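Long-range contact in uncharacterized DUF3829-like protein (Bacteroides thetaiotaomicron, PDB 3RH3), which is of unknown function but folds into all-alpha helical bundles, and is probably a lipoprotein in its natural, full-length form: residues A[176-181]-A[248-253]. Sequence-based numbering, arbitrary orientation.
Sequences SIMNLY and KEYQAM. With EDO (1,2-ethanediol), chain E.
M178, a selenomethionine, reaches Y250 with its terminal methyl: CE lies 3.5 Å from Y250 CE1. Bends at both chi2 and chi3 bring that methyl to the ring, while SE stands 5.3 Å from the centroid of the Y250 ring in an oblique Met-aromatic contact. The same methyl reaches M253, also a selenomethionine, with M178 CE 4.1 Å from M253 CB. The next residue, N179, points away from helix 247-257; its OD1 accepts hydrogen bonds from S133 and, weakly, from a 1,2-ethanediol probably left by crystallisation. Y181 spans the gap, its CG trans to the backbone N (chi1 179°), which directs the ring at helix 247-257. M253 CE sits over one face of this ring, 4.0 Å from its centroid and 25° off the normal, a CH-pi contact; Y250 lies at the ring's edge, Y250 CB in its plane and Y250 CD1 3.9 Å from Y181 CD2. At the far end Y181 OH comes within 3.3 Å of E249 CB and hydrogen-bonds S246 N, whereas the E249 carboxylate leads away to salt bridges with K238 and K242. This buried contact packs helix 161-181 nearly antiparallel (158°) against helix 247-257 within the DUF3829-like C-terminal domain; long side chains bridge the 11.4 Å between segment axes, and M236 of helix 216-240 also touches M178 and Y181. Without hydrogen bonds between the segments, cohesion rests on methyl-aromatic and apolar packing, while Y181 OH and the E249 carboxylate find polar partners outside them.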
ATOM      1  N   SER A 176      -1.665   2.711   2.934  1.00 30.66           N
ATOM      2  CA  SER A 176      -3.027   2.766   2.351  1.00 32.16           C
ATOM      3  C   SER A 176      -3.323   4.172   1.772  1.00 35.66           C
ATOM      4  O   SER A 176      -3.848   4.285   0.656  1.00 36.06           O
ATOM      5  CB  SER A 176      -4.092   2.410   3.389  1.00 36.39           C
ATOM      6  OG  SER A 176      -3.969   1.056   3.786  1.00 46.89           O
ATOM      7  N   ILE A 177      -2.940   5.232   2.511  1.00 30.90           N
ATOM      8  CA  ILE A 177      -3.160   6.619   2.044  1.00 30.51           C
ATOM      9  C   ILE A 177      -2.373   6.869   0.740  1.00 35.34           C
ATOM     10  O   ILE A 177      -2.920   7.473  -0.206  1.00 33.67           O
ATOM     11  CB  ILE A 177      -2.817   7.668   3.134  1.00 32.94           C
ATOM     12  CG1 ILE A 177      -3.735   7.485   4.359  1.00 33.03           C
ATOM     13  CG2 ILE A 177      -2.957   9.093   2.588  1.00 32.99           C
ATOM     14  CD1 ILE A 177      -3.232   8.092   5.639  1.00 36.25           C
HETATM   15  N   MSE A 178      -1.094   6.397   0.690  1.00 32.57           N
HETATM   16  CA  MSE A 178      -0.245   6.585  -0.488  1.00 32.25           C
HETATM   17  C   MSE A 178      -0.827   5.829  -1.670  1.00 36.08           C
HETATM   18  O   MSE A 178      -0.859   6.367  -2.775  1.00 34.91           O
HETATM   19  CB  MSE A 178       1.201   6.167  -0.199  1.00 33.65           C
HETATM   20  CG  MSE A 178       1.943   7.240   0.632  1.00 39.02           C
HETATM   21 SE   MSE A 178       2.263   8.837  -0.446  0.75 44.36          SE
HETATM   22  CE  MSE A 178       3.870   8.238  -1.256  1.00 42.80           C
ATOM     23  N   ASN A 179      -1.344   4.625  -1.424  1.00 34.05           N
ATOM     24  CA  ASN A 179      -1.996   3.820  -2.458  1.00 34.41           C
ATOM     25  C   ASN A 179      -3.222   4.543  -3.032  1.00 34.95           C
ATOM     26  O   ASN A 179      -3.396   4.567  -4.252  1.00 34.26           O
ATOM     27  CB  ASN A 179      -2.401   2.447  -1.917  1.00 37.94           C
ATOM     28  CG  ASN A 179      -2.909   1.510  -2.984  1.00 49.03           C
ATOM     29  OD1 ASN A 179      -2.352   1.396  -4.073  1.00 48.68           O
ATOM     30  ND2 ASN A 179      -4.017   0.873  -2.729  1.00 46.84           N
ATOM     31  N   LEU A 180      -4.035   5.154  -2.166  1.00 30.81           N
ATOM     32  CA  LEU A 180      -5.216   5.908  -2.584  1.00 32.28           C
ATOM     33  C   LEU A 180      -4.831   7.168  -3.337  1.00 36.77           C
ATOM     34  O   LEU A 180      -5.492   7.533  -4.314  1.00 37.81           O
ATOM     35  CB  LEU A 180      -6.106   6.257  -1.380  1.00 32.76           C
ATOM     36  CG  LEU A 180      -6.822   5.041  -0.748  1.00 38.47           C
ATOM     37  CD1 LEU A 180      -7.269   5.343   0.686  1.00 37.69           C
ATOM     38  CD2 LEU A 180      -7.959   4.533  -1.639  1.00 41.29           C
ATOM     39  N   TYR A 181      -3.742   7.829  -2.898  1.00 31.62           N
ATOM     40  CA  TYR A 181      -3.262   9.019  -3.559  1.00 30.76           C
ATOM     41  C   TYR A 181      -2.654   8.686  -4.938  1.00 33.78           C
ATOM     42  O   TYR A 181      -2.925   9.414  -5.898  1.00 33.71           O
ATOM     43  CB  TYR A 181      -2.241   9.754  -2.685  1.00 31.26           C
ATOM     44  CG  TYR A 181      -1.715  10.989  -3.372  1.00 32.36           C
ATOM     45  CD1 TYR A 181      -2.469  12.164  -3.413  1.00 32.54           C
ATOM     46  CD2 TYR A 181      -0.510  10.961  -4.073  1.00 33.36           C
ATOM     47  CE1 TYR A 181      -2.064  13.251  -4.174  1.00 31.67           C
ATOM     48  CE2 TYR A 181      -0.065  12.069  -4.787  1.00 34.36           C
ATOM     49  CZ  TYR A 181      -0.833  13.223  -4.812  1.00 34.63           C
ATOM     50  OH  TYR A 181      -0.418  14.289  -5.569  1.00 33.65           O
ATOM     51  N   LYS A 248       4.916  15.023  -9.289  1.00 42.88           N
ATOM     52  CA  LYS A 248       5.846  15.796  -8.464  1.00 43.12           C
ATOM     53  C   LYS A 248       5.576  15.563  -6.958  1.00 45.70           C
ATOM     54  O   LYS A 248       6.526  15.373  -6.194  1.00 44.83           O
ATOM     55  CB  LYS A 248       5.771  17.291  -8.809  1.00 46.04           C
ATOM     56  CG  LYS A 248       6.881  18.124  -8.167  1.00 59.69           C
ATOM     57  CD  LYS A 248       6.991  19.524  -8.766  1.00 69.35           C
ATOM     58  N   GLU A 249       4.296  15.573  -6.544  1.00 39.54           N
ATOM     59  CA  GLU A 249       3.913  15.372  -5.139  1.00 37.71           C
ATOM     60  C   GLU A 249       4.159  13.942  -4.717  1.00 39.55           C
ATOM     61  O   GLU A 249       4.662  13.706  -3.625  1.00 40.06           O
ATOM     62  CB  GLU A 249       2.433  15.746  -4.906  1.00 38.98           C
ATOM     63  CG  GLU A 249       2.159  17.244  -4.970  1.00 49.84           C
ATOM     64  CD  GLU A 249       2.344  18.002  -3.670  1.00 76.42           C
ATOM     65  OE1 GLU A 249       2.977  17.456  -2.734  1.00 67.03           O
ATOM     66  OE2 GLU A 249       1.837  19.144  -3.580  1.00 81.07           O
ATOM     67  N   TYR A 250       3.815  12.993  -5.575  1.00 36.77           N
ATOM     68  CA  TYR A 250       3.971  11.572  -5.293  1.00 36.60           C
ATOM     69  C   TYR A 250       5.452  11.189  -5.176  1.00 39.91           C
ATOM     70  O   TYR A 250       5.823  10.506  -4.222  1.00 37.73           O
ATOM     71  CB  TYR A 250       3.261  10.720  -6.344  1.00 39.15           C
ATOM     72  CG  TYR A 250       3.241   9.256  -5.982  1.00 43.30           C
ATOM     73  CD1 TYR A 250       2.657   8.821  -4.793  1.00 45.49           C
ATOM     74  CD2 TYR A 250       3.878   8.314  -6.779  1.00 45.25           C
ATOM     75  CE1 TYR A 250       2.699   7.480  -4.414  1.00 47.33           C
ATOM     76  CE2 TYR A 250       3.912   6.966  -6.419  1.00 46.45           C
ATOM     77  CZ  TYR A 250       3.323   6.556  -5.231  1.00 54.50           C
ATOM     78  OH  TYR A 250       3.327   5.232  -4.861  1.00 57.48           O
ATOM     79  N   GLN A 251       6.282  11.636  -6.120  1.00 37.68           N
ATOM     80  CA  GLN A 251       7.717  11.368  -6.079  1.00 39.38           C
ATOM     81  C   GLN A 251       8.327  11.950  -4.790  1.00 42.65           C
ATOM     82  O   GLN A 251       8.981  11.213  -4.067  1.00 43.31           O
ATOM     83  CB  GLN A 251       8.435  11.906  -7.336  1.00 41.90           C
ATOM     84  CG  GLN A 251       8.397  10.934  -8.518  1.00 69.54           C
ATOM     85  CD  GLN A 251       8.912   9.549  -8.172  1.00102.01           C
ATOM     86  OE1 GLN A 251       8.168   8.560  -8.214  1.00 99.94           O
ATOM     87  NE2 GLN A 251      10.177   9.455  -7.767  1.00 97.77           N
ATOM     88  N   ALA A 252       8.017  13.218  -4.463  1.00 38.77           N
ATOM     89  CA  ALA A 252       8.493  13.907  -3.256  1.00 38.52           C
ATOM     90  C   ALA A 252       8.121  13.159  -1.983  1.00 41.24           C
ATOM     91  O   ALA A 252       8.982  12.896  -1.141  1.00 41.27           O
ATOM     92  CB  ALA A 252       7.929  15.314  -3.195  1.00 39.37           C
HETATM   93  N   MSE A 253       6.830  12.832  -1.832  1.00 35.29           N
HETATM   94  CA  MSE A 253       6.354  12.153  -0.649  1.00 31.99           C
HETATM   95  C   MSE A 253       6.855  10.719  -0.562  1.00 39.44           C
HETATM   96  O   MSE A 253       7.105  10.246   0.551  1.00 41.28           O
HETATM   97  CB  MSE A 253       4.833  12.180  -0.611  1.00 31.31           C
HETATM   98  CG  MSE A 253       4.264  13.546  -0.197  1.00 33.92           C
HETATM   99 SE   MSE A 253       2.346  13.337   0.072  0.75 36.58          SE
HETATM  100  CE  MSE A 253       1.921  13.194  -1.923  1.00 33.81           C
TER
HETATM  101  C1  EDO E 295      -1.107   0.899  -9.488  1.00 57.77           C
HETATM  102  O1  EDO E 295      -2.314   0.978 -10.262  1.00 54.31           O
HETATM  103  C2  EDO E 295      -1.266   0.022  -8.248  1.00 57.01           C
HETATM  104  O2  EDO E 295      -1.189   0.843  -7.070  1.00 61.50           O